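Local coordinates for pentafunctional AROM polypeptide (Schizosaccharomyces pombe, PDB 5SWV), which probably dehydrates 3-dehydroquinate and reduces the resulting 3-dehydroshikimate, two consecutive steps of the shikimate pathway carried out by separate domains of one chain, at residues S459-K462 / A463-N467; Y389-R393 / L394-R398; P20-E23 / D24-T28; Q295-L298 / N299-D302. All blocks are in the same frame, centred on the assembly; numbering follows the deposited sequence.

Interaction 1 (S459-K462 / A463-N467); sequences SVIK and ALLAN
CG1 of Val460 stands anti to the backbone N (chi1 -177°) and CG of Leu464 anti to its own carbonyl carbon, which makes the two side chains run abreast in one direction, with Val460 CG1 3.7 Å from Leu464 CD1. One residue on, the pattern repeats: Ile461 CG2 lies 3.7 Å from Leu465 CD1. Both pairs are i to i+4 neighbours in the last turns of helix 455-466, and the same spacing governs the backbone. Leu464 N donates to Val460 O at 3.0 Å, and Leu465 N donates to Ile461 O at 3.0 Å. Toward the end of the helix the ladder weakens, since Ala466 N to Lys462 O is a weak bond of 3.4 Å. Leu464 packs on Leu440 and Leu465 on Val443, both of strand 440-445, while Ile461 meets Leu486 and Leu465 meets Val489 of helix 485-492. The helix lies between the adjacent parallel strands 440-445 and 472-476 and forms the beta-alpha-beta crossover that joins them in the Rossmann-like domain. Its chemistry is that of an amphipathic helix: the buried face is made of branched aliphatic side chains that meet the sheet, helix 485-492 and nearby loops, whereas Ser459, Lys462, Ala463 and Ala466 remain exposed.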
loop_
_atom_site.group_PDB
_atom_site.type_symbol
_atom_site.label_atom_id
_atom_site.label_comp_id
_atom_site.label_asym_id
_atom_site.label_seq_id
_atom_site.Cartn_x
_atom_site.Cartn_y
_atom_site.Cartn_z
ATOM N N SER A 459 29.033 5.994 -24.923
ATOM C CA SER A 459 29.400 7.402 -24.984
ATOM C C SER A 459 28.262 8.354 -24.624
ATOM O O SER A 459 28.468 9.320 -23.893
ATOM C CB SER A 459 29.881 7.719 -26.401
ATOM O OG SER A 459 29.886 9.112 -26.650
ATOM N N VAL A 460 27.076 8.072 -25.156
ATOM C CA VAL A 460 25.875 8.888 -24.927
ATOM C C VAL A 460 25.357 8.714 -23.497
ATOM O O VAL A 460 24.957 9.680 -22.840
ATOM C CB VAL A 460 24.728 8.497 -25.896
ATOM C CG1 VAL A 460 23.514 9.401 -25.699
ATOM C CG2 VAL A 460 25.195 8.543 -27.341
ATOM N N ILE A 461 25.355 7.465 -23.038
ATOM C CA ILE A 461 24.922 7.127 -21.688
ATOM C C ILE A 461 25.814 7.824 -20.666
ATOM O O ILE A 461 25.310 8.500 -19.764
ATOM C CB ILE A 461 24.926 5.595 -21.463
ATOM C CG1 ILE A 461 23.877 4.919 -22.358
ATOM C CG2 ILE A 461 24.650 5.252 -19.993
ATOM C CD1 ILE A 461 24.056 3.422 -22.495
ATOM N N LYS A 462 27.130 7.660 -20.824
ATOM C CA LYS A 462 28.121 8.387 -20.025
ATOM C C LYS A 462 27.836 9.885 -19.949
ATOM O O LYS A 462 27.839 10.460 -18.868
ATOM C CB LYS A 462 29.515 8.190 -20.602
ATOM C CG LYS A 462 30.177 6.880 -20.207
ATOM C CD LYS A 462 31.506 6.720 -20.948
ATOM C CE LYS A 462 32.485 5.827 -20.194
ATOM N NZ LYS A 462 31.948 4.449 -20.026
ATOM N N ALA A 463 27.581 10.498 -21.099
ATOM C CA ALA A 463 27.350 11.937 -21.183
ATOM C C ALA A 463 26.091 12.392 -20.446
ATOM O O ALA A 463 26.140 13.344 -19.678
ATOM C CB ALA A 463 27.283 12.374 -22.636
ATOM N N LEU A 464 24.971 11.706 -20.692
ATOM C CA LEU A 464 23.672 12.033 -20.071
ATOM C C LEU A 464 23.665 11.851 -18.563
ATOM O O LEU A 464 23.122 12.686 -17.840
ATOM C CB LEU A 464 22.566 11.162 -20.664
ATOM C CG LEU A 464 22.214 11.437 -22.131
ATOM C CD1 LEU A 464 21.499 10.238 -22.762
ATOM C CD2 LEU A 464 21.385 12.711 -22.254
ATOM N N LEU A 465 24.263 10.754 -18.096
ATOM C CA LEU A 465 24.346 10.478 -16.661
ATOM C C LEU A 465 25.116 11.536 -15.871
ATOM O O LEU A 465 24.854 11.713 -14.683
ATOM C CB LEU A 465 24.943 9.089 -16.398
ATOM C CG LEU A 465 24.107 7.878 -16.830
ATOM C CD1 LEU A 465 24.867 6.583 -16.588
ATOM C CD2 LEU A 465 22.771 7.853 -16.114
ATOM N N ALA A 466 26.057 12.224 -16.524
ATOM C CA ALA A 466 26.772 13.361 -15.929
ATOM C C ALA A 466 25.800 14.436 -15.479
ATOM O O ALA A 466 25.941 15.001 -14.390
ATOM C CB ALA A 466 27.779 13.956 -16.912
ATOM N N ASN A 467 24.797 14.699 -16.306
ATOM C CA ASN A 467 23.863 15.766 -16.025
ATOM C C ASN A 467 22.717 15.229 -15.171
ATOM O O ASN A 467 21.798 14.579 -15.680
ATOM C CB ASN A 467 23.384 16.390 -17.338
ATOM C CG ASN A 467 22.990 17.841 -17.185
ATOM O OD1 ASN A 467 22.453 18.440 -18.115
ATOM N ND2 ASN A 467 23.262 18.423 -16.020
#

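Interaction 2 (Y389-R393 / L394-R398)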
loop_
_atom_site.group_PDB
_atom_site.type_symbol
_atom_site.label_atom_id
_atom_site.label_comp_id
_atom_site.label_asym_id
_atom_site.label_seq_id
_atom_site.Cartn_x
_atom_site.Cartn_y
_atom_site.Cartn_z
ATOM N N TYR A 389 5.740 3.334 -19.314
ATOM C CA TYR A 389 4.494 3.470 -18.521
ATOM C C TYR A 389 4.778 3.915 -17.075
ATOM O O TYR A 389 4.182 4.875 -16.590
ATOM C CB TYR A 389 3.677 2.172 -18.540
ATOM C CG TYR A 389 2.459 2.178 -17.646
ATOM C CD1 TYR A 389 1.406 3.043 -17.879
ATOM C CD2 TYR A 389 2.358 1.299 -16.561
ATOM C CE1 TYR A 389 0.271 3.043 -17.062
ATOM C CE2 TYR A 389 1.241 1.290 -15.729
ATOM C CZ TYR A 389 0.191 2.162 -15.978
ATOM O OH TYR A 389 -0.917 2.149 -15.145
ATOM N N SER A 390 5.720 3.245 -16.413
ATOM C CA SER A 390 6.053 3.575 -15.022
ATOM C C SER A 390 6.548 5.011 -14.903
ATOM O O SER A 390 6.081 5.748 -14.051
ATOM C CB SER A 390 7.086 2.597 -14.440
ATOM O OG SER A 390 6.543 1.301 -14.341
ATOM N N LEU A 391 7.480 5.420 -15.756
ATOM C CA LEU A 391 8.010 6.789 -15.643
ATOM C C LEU A 391 6.912 7.804 -15.904
ATOM O O LEU A 391 6.795 8.781 -15.183
ATOM C CB LEU A 391 9.221 7.021 -16.560
ATOM C CG LEU A 391 10.485 6.271 -16.121
ATOM C CD1 LEU A 391 11.666 6.578 -17.012
ATOM C CD2 LEU A 391 10.846 6.603 -14.683
ATOM N N HIS A 392 6.081 7.522 -16.897
ATOM C CA HIS A 392 4.969 8.390 -17.217
ATOM C C HIS A 392 4.001 8.482 -16.049
ATOM O O HIS A 392 3.551 9.574 -15.685
ATOM C CB HIS A 392 4.236 7.926 -18.488
ATOM C CG HIS A 392 3.230 8.915 -18.993
ATOM N ND1 HIS A 392 1.927 8.943 -18.546
ATOM C CD2 HIS A 392 3.343 9.924 -19.889
ATOM C CE1 HIS A 392 1.279 9.925 -19.146
ATOM N NE2 HIS A 392 2.116 10.538 -19.963
ATOM N N ARG A 393 3.708 7.348 -15.434
ATOM C CA ARG A 393 2.754 7.318 -14.329
ATOM C C ARG A 393 3.255 8.049 -13.101
ATOM O O ARG A 393 2.463 8.543 -12.332
ATOM C CB ARG A 393 2.410 5.872 -13.973
ATOM C CG ARG A 393 1.204 5.720 -13.068
ATOM C CD ARG A 393 0.489 4.408 -13.326
ATOM N NE ARG A 393 -0.196 3.980 -12.111
ATOM C CZ ARG A 393 -1.446 4.273 -11.778
ATOM N NH1 ARG A 393 -2.225 5.006 -12.575
ATOM N NH2 ARG A 393 -1.924 3.821 -10.621
ATOM N N LEU A 394 4.568 8.110 -12.919
ATOM C CA LEU A 394 5.172 8.879 -11.841
ATOM C C LEU A 394 5.282 10.364 -12.169
ATOM O O LEU A 394 5.779 11.114 -11.344
ATOM C CB LEU A 394 6.581 8.350 -11.535
ATOM C CG LEU A 394 6.765 6.911 -11.029
ATOM C CD1 LEU A 394 8.099 6.312 -11.446
ATOM C CD2 LEU A 394 6.644 6.843 -9.523
ATOM N N GLY A 395 4.878 10.789 -13.367
ATOM C CA GLY A 395 4.811 12.211 -13.717
ATOM C C GLY A 395 5.972 12.788 -14.527
ATOM O O GLY A 395 6.024 13.998 -14.735
ATOM N N VAL A 396 6.892 11.955 -14.999
ATOM C CA VAL A 396 7.991 12.431 -15.841
ATOM C C VAL A 396 7.434 13.075 -17.123
ATOM O O VAL A 396 6.688 12.444 -17.860
ATOM C CB VAL A 396 8.952 11.278 -16.207
ATOM C CG1 VAL A 396 9.966 11.702 -17.261
ATOM C CG2 VAL A 396 9.677 10.783 -14.968
ATOM N N SER A 397 7.794 14.329 -17.380
ATOM C CA SER A 397 7.249 15.077 -18.542
ATOM C C SER A 397 8.064 14.930 -19.832
ATOM O O SER A 397 7.548 15.231 -20.897
ATOM C CB SER A 397 7.073 16.555 -18.211
ATOM O OG SER A 397 8.312 17.095 -17.817
ATOM N N ARG A 398 9.325 14.505 -19.742
ATOM C CA ARG A 398 10.092 14.137 -20.936
ATOM C C ARG A 398 10.762 12.796 -20.705
ATOM O O ARG A 398 11.681 12.686 -19.918
ATOM C CB ARG A 398 11.133 15.200 -21.284
ATOM C CG ARG A 398 10.599 16.625 -21.239
ATOM C CD ARG A 398 11.475 17.622 -21.967
ATOM N NE ARG A 398 11.299 17.446 -23.405
ATOM C CZ ARG A 398 11.385 18.398 -24.337
ATOM N NH1 ARG A 398 11.191 18.073 -25.615
ATOM N NH2 ARG A 398 11.647 19.674 -24.026
HETATM O O HOH W 1 3.913 11.815 -17.073
#
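Leu394 folds back over the last turn of helix 382-393, and its side chain can be traced outward along the carbonyl of Ser390. CB is 3.7 Å from Ser390 O. CG, placed anti to the carbonyl carbon of Leu394, comes within 3.3 Å of Ser390 O, the same oxygen that accepts the backbone N-H of Leu394. At the tip, CD1 is also 3.3 Å from Ser390 O and makes a looser apolar contact of 4.3 Å with Leu391 CD2. Beyond this turn the leucine packs on Tyr358 and Phe361 of helix 353-364.

Gly395, with a positive phi of 99°, then turns the chain out of the helix in a Schellman motif. Val396 N closes the wider loop on Leu391 O at 3.2 Å, and Gly395 N the narrower one on His392 O at 2.9 Å, this second donor standing above the carbonyl plane. The hydrophobic pair that often accompanies such a cap is present too, Val396 CG2 meeting Leu391 CB at 4.1 Å. A water donates to His392 O (2.7 Å) and to Val396 O, and lies over the centre of the His392 ring; the ring itself stacks with Tyr420.

The chain continues directly into strand 398-403, so this is a helix-to-strand turn of the Rossmann-like domain. Where the helix stops, Leu391 O is taken by Val396 N, and His392 O by Gly395 N and the water, while Leu391, Leu394 and Val396 give the same turn an apolar side.

Interaction 3 (P20-E23 / D24-T28); sequences PRIE and DALPT
Ile22 O takes two backbone donors from the following turn: Ala25 N at 2.9 Å and, weakly, Leu26 N at 3.2 Å. The Ala25 N-H comes from well above the carbonyl plane (63° out of it), as expected of an i+3 bond, and neither bond is straight. Asp24 N adds another weak i+3 bond, to Arg21 O. Glu23 O accepts a weak bond of 3.4 Å from Leu26 N and lies 3.4 Å from CD of Pro27, which has no N-H to give this oxygen an i+4 bond.

A salt bridge adds to the mostly weak backbone bonds. Arg21, folded back by its second and third torsions (-71° and -68°), curls round to grip Glu23 side-on, NE to OE1 at 3.0 Å and NH2 to OE2 at 3.0 Å, with both oxygens met from above the carboxylate plane. Gln64 of helix 58-69 completes this cluster, donating to Glu23 OE1 and accepting from Ile22 N. Asp24 sends OD2 across Arg21, 3.5 Å from its CB. On the apolar side Ile22 CG2 meets Leu26 CD2 at 4.0 Å, and Ile22 also packs on Leu46 and Leu67.

This short helix follows strand 13-17 of the dehydroquinase TIM barrel. The salt bridge, together with the hydrogen bonds of Gln64 to Glu23 OE1 and Ile22 N, probably helps to hold the start of the helix, and Gln64 ties it to helix 58-69.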
loop_
_atom_site.group_PDB
_atom_site.type_symbol
_atom_site.label_atom_id
_atom_site.label_comp_id
_atom_site.label_asym_id
_atom_site.label_seq_id
_atom_site.Cartn_x
_atom_site.Cartn_y
_atom_site.Cartn_z
ATOM N N PRO A 20 5.137 10.178 20.009
ATOM C CA PRO A 20 5.068 11.608 20.297
ATOM C C PRO A 20 5.463 12.510 19.143
ATOM O O PRO A 20 5.080 13.671 19.149
ATOM C CB PRO A 20 6.076 11.803 21.430
ATOM C CG PRO A 20 6.547 10.454 21.813
ATOM C CD PRO A 20 6.284 9.549 20.672
ATOM N N ARG A 21 6.259 12.002 18.199
ATOM C CA ARG A 21 6.710 12.762 17.015
ATOM C C ARG A 21 6.726 11.887 15.758
ATOM O O ARG A 21 7.145 10.733 15.815
ATOM C CB ARG A 21 8.132 13.268 17.243
ATOM C CG ARG A 21 8.315 14.248 18.387
ATOM C CD ARG A 21 7.700 15.596 18.039
ATOM N NE ARG A 21 8.445 16.274 16.968
ATOM C CZ ARG A 21 9.407 17.182 17.139
ATOM N NH1 ARG A 21 9.797 17.600 18.351
ATOM N NH2 ARG A 21 9.989 17.691 16.067
ATOM N N ILE A 22 6.298 12.432 14.621
ATOM C CA ILE A 22 6.327 11.674 13.368
ATOM C C ILE A 22 7.779 11.350 12.953
ATOM O O ILE A 22 8.031 10.300 12.347
ATOM C CB ILE A 22 5.499 12.360 12.235
ATOM C CG1 ILE A 22 4.041 11.900 12.263
ATOM C CG2 ILE A 22 5.996 12.000 10.829
ATOM C CD1 ILE A 22 3.303 12.245 13.516
ATOM N N GLU A 23 8.723 12.220 13.314
ATOM C CA GLU A 23 10.158 11.963 13.088
ATOM C C GLU A 23 10.591 10.612 13.665
ATOM O O GLU A 23 11.413 9.918 13.069
ATOM C CB GLU A 23 11.035 13.060 13.708
ATOM C CG GLU A 23 10.968 14.419 13.022
ATOM C CD GLU A 23 9.887 15.354 13.571
ATOM O OE1 GLU A 23 8.964 14.922 14.306
ATOM O OE2 GLU A 23 9.952 16.553 13.260
ATOM N N ASP A 24 10.027 10.254 14.825
ATOM C CA ASP A 24 10.327 8.987 15.509
ATOM C C ASP A 24 9.799 7.786 14.731
ATOM O O ASP A 24 10.326 6.692 14.858
ATOM C CB ASP A 24 9.731 8.962 16.931
ATOM C CG ASP A 24 10.183 10.133 17.794
ATOM O OD1 ASP A 24 11.224 10.750 17.479
ATOM O OD2 ASP A 24 9.495 10.435 18.796
ATOM N N ALA A 25 8.737 7.991 13.965
ATOM C CA ALA A 25 8.139 6.938 13.161
ATOM C C ALA A 25 8.896 6.644 11.874
ATOM O O ALA A 25 8.874 5.499 11.409
ATOM C CB ALA A 25 6.710 7.307 12.827
ATOM N N LEU A 26 9.556 7.663 11.312
ATOM C CA LEU A 26 10.041 7.608 9.932
ATOM C C LEU A 26 11.038 6.495 9.632
ATOM O O LEU A 26 10.863 5.797 8.650
ATOM C CB LEU A 26 10.628 8.941 9.475
ATOM C CG LEU A 26 9.685 10.137 9.333
ATOM C CD1 LEU A 26 10.462 11.320 8.767
ATOM C CD2 LEU A 26 8.453 9.826 8.484
ATOM N N PRO A 27 12.084 6.318 10.453
ATOM C CA PRO A 27 13.026 5.244 10.092
ATOM C C PRO A 27 12.361 3.897 9.765
ATOM O O PRO A 27 12.590 3.358 8.687
ATOM C CB PRO A 27 13.924 5.140 11.330
ATOM C CG PRO A 27 13.929 6.524 11.897
ATOM C CD PRO A 27 12.571 7.115 11.596
ATOM N N THR A 28 11.501 3.415 10.657
ATOM C CA THR A 28 10.855 2.100 10.546
ATOM C C THR A 28 9.421 2.113 9.967
ATOM O O THR A 28 8.739 1.090 9.988
ATOM C CB THR A 28 10.759 1.482 11.945
ATOM O OG1 THR A 28 9.942 2.334 12.787
ATOM C CG2 THR A 28 12.148 1.314 12.541
#

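Interaction 4 (Q295-L298 / N299-D302)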
loop_
_atom_site.group_PDB
_atom_site.type_symbol
_atom_site.label_atom_id
_atom_site.label_comp_id
_atom_site.label_asym_id
_atom_site.label_seq_id
_atom_site.Cartn_x
_atom_site.Cartn_y
_atom_site.Cartn_z
ATOM N N GLN A 295 -4.470 -25.962 -15.735
ATOM C CA GLN A 295 -5.910 -25.760 -15.575
ATOM C C GLN A 295 -6.519 -26.490 -14.368
ATOM O O GLN A 295 -7.445 -25.967 -13.741
ATOM C CB GLN A 295 -6.647 -26.169 -16.849
ATOM C CG GLN A 295 -8.078 -25.666 -16.897
ATOM C CD GLN A 295 -8.741 -25.910 -18.237
ATOM O OE1 GLN A 295 -8.344 -26.798 -19.007
ATOM N NE2 GLN A 295 -9.770 -25.123 -18.523
ATOM N N LYS A 296 -6.013 -27.686 -14.060
ATOM C CA LYS A 296 -6.501 -28.473 -12.912
ATOM C C LYS A 296 -6.045 -27.900 -11.552
ATOM O O LYS A 296 -6.661 -28.175 -10.510
ATOM C CB LYS A 296 -6.083 -29.946 -13.046
ATOM C CG LYS A 296 -4.617 -30.208 -12.750
ATOM C CD LYS A 296 -4.042 -31.313 -13.629
ATOM C CE LYS A 296 -2.544 -31.504 -13.374
ATOM N NZ LYS A 296 -1.777 -31.737 -14.630
ATOM N N VAL A 297 -4.960 -27.123 -11.578
ATOM C CA VAL A 297 -4.465 -26.384 -10.413
ATOM C C VAL A 297 -5.363 -25.188 -10.131
ATOM O O VAL A 297 -5.695 -24.905 -8.973
ATOM C CB VAL A 297 -3.020 -25.878 -10.633
ATOM C CG1 VAL A 297 -2.529 -25.064 -9.439
ATOM C CG2 VAL A 297 -2.087 -27.051 -10.912
ATOM N N LEU A 298 -5.741 -24.491 -11.202
ATOM C CA LEU A 298 -6.612 -23.321 -11.121
ATOM C C LEU A 298 -7.988 -23.662 -10.561
ATOM O O LEU A 298 -8.647 -22.787 -10.008
ATOM C CB LEU A 298 -6.784 -22.673 -12.496
ATOM C CG LEU A 298 -5.561 -22.177 -13.277
ATOM C CD1 LEU A 298 -6.021 -21.562 -14.591
ATOM C CD2 LEU A 298 -4.710 -21.188 -12.505
ATOM N N ASN A 299 -8.416 -24.917 -10.721
ATOM C CA ASN A 299 -9.703 -25.392 -10.189
ATOM C C ASN A 299 -9.650 -26.103 -8.832
ATOM O O ASN A 299 -10.689 -26.576 -8.369
ATOM C CB ASN A 299 -10.391 -26.314 -11.213
ATOM C CG ASN A 299 -10.836 -25.575 -12.459
ATOM O OD1 ASN A 299 -11.172 -24.396 -12.410
ATOM N ND2 ASN A 299 -10.838 -26.271 -13.585
ATOM N N LEU A 300 -8.483 -26.175 -8.185
ATOM C CA LEU A 300 -8.414 -26.774 -6.848
ATOM C C LEU A 300 -9.318 -25.987 -5.909
ATOM O O LEU A 300 -9.399 -24.778 -6.026
ATOM C CB LEU A 300 -6.989 -26.785 -6.306
ATOM C CG LEU A 300 -5.999 -27.723 -7.001
ATOM C CD1 LEU A 300 -4.615 -27.450 -6.444
ATOM C CD2 LEU A 300 -6.361 -29.197 -6.839
ATOM N N PRO A 301 -10.028 -26.666 -4.997
ATOM C CA PRO A 301 -10.939 -25.898 -4.113
ATOM C C PRO A 301 -10.231 -24.809 -3.272
ATOM O O PRO A 301 -10.808 -23.749 -3.025
ATOM C CB PRO A 301 -11.576 -26.984 -3.221
ATOM C CG PRO A 301 -10.648 -28.161 -3.306
ATOM C CD PRO A 301 -10.009 -28.106 -4.671
ATOM N N ASP A 302 -8.977 -25.067 -2.902
ATOM C CA ASP A 302 -8.176 -24.171 -2.048
ATOM C C ASP A 302 -7.123 -23.304 -2.796
ATOM O O ASP A 302 -6.193 -22.781 -2.175
ATOM C CB ASP A 302 -7.506 -25.007 -0.945
ATOM C CG ASP A 302 -6.673 -26.180 -1.495
ATOM O OD1 ASP A 302 -6.766 -26.497 -2.702
ATOM O OD2 ASP A 302 -5.929 -26.812 -0.707
HETATM O O HOH W 2 -10.376 -22.907 -7.910
#
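Backbone bonds between Val297 and Leu300 and between Gln295 and Asn299 close the end of the short helix 295-298. Leu300 N donates to Val297 O at 3.2 Å, its N-H pointing nearly straight at the oxygen (164°). The i+4 bond from Asn299 N to Gln295 O, 3.3 Å long, is weak. Among solvent bridges, one water donates to Leu298 O at 2.7 Å and to Leu300 O at 2.8 Å, joining the carbonyls of the residues on either side of Asn299 in the sequence.

Van der Waals packing against a carbonyl comes from Leu300: with CG anti to its carbonyl carbon (chi1 -69°), the side chain lies back against the helix end, CG being 3.5 Å from Val297 O. The apolar contact is loose, Leu300 CD1 to Val297 CG1 at 4.4 Å. Val297 packs on Phe255, Phe257 and Phe303, and Leu298 on Phe257 and Phe303. Among charged groups, Asp302 forms a salt bridge with Lys253 just as the chain enters strand 303-308.

The turn therefore joins a helix to a strand in the shikimate dehydrogenase substrate-binding domain. The water bridge and the packing of Val297 and Leu298 on phenylalanines probably add to its few, partly weak backbone bonds.

In the fold
Interactions 1 and 2 share the Rossmann-like domain, their centres about 20 Å apart; interaction 3 lies in the dehydroquinase barrel and interaction 4 in the substrate-binding domain. Each has a buried apolar side, but half of the touching residues are exposed in interactions 1 and 4, fewer in 2 and 3. Interaction 1 is the most regular, a ladder of i to i+4 bonds within one helix; 2 and 4 are helix ends leading into strands, with water bridging carbonyls, and a glycine shapes only interaction 2. Interaction 3 differs in its salt bridge between Arg21 and Glu23. Apolar residues pack on sheet and helix in 1 and 2, mainly on strands in 4, and on helix 58-69 and loops in 3.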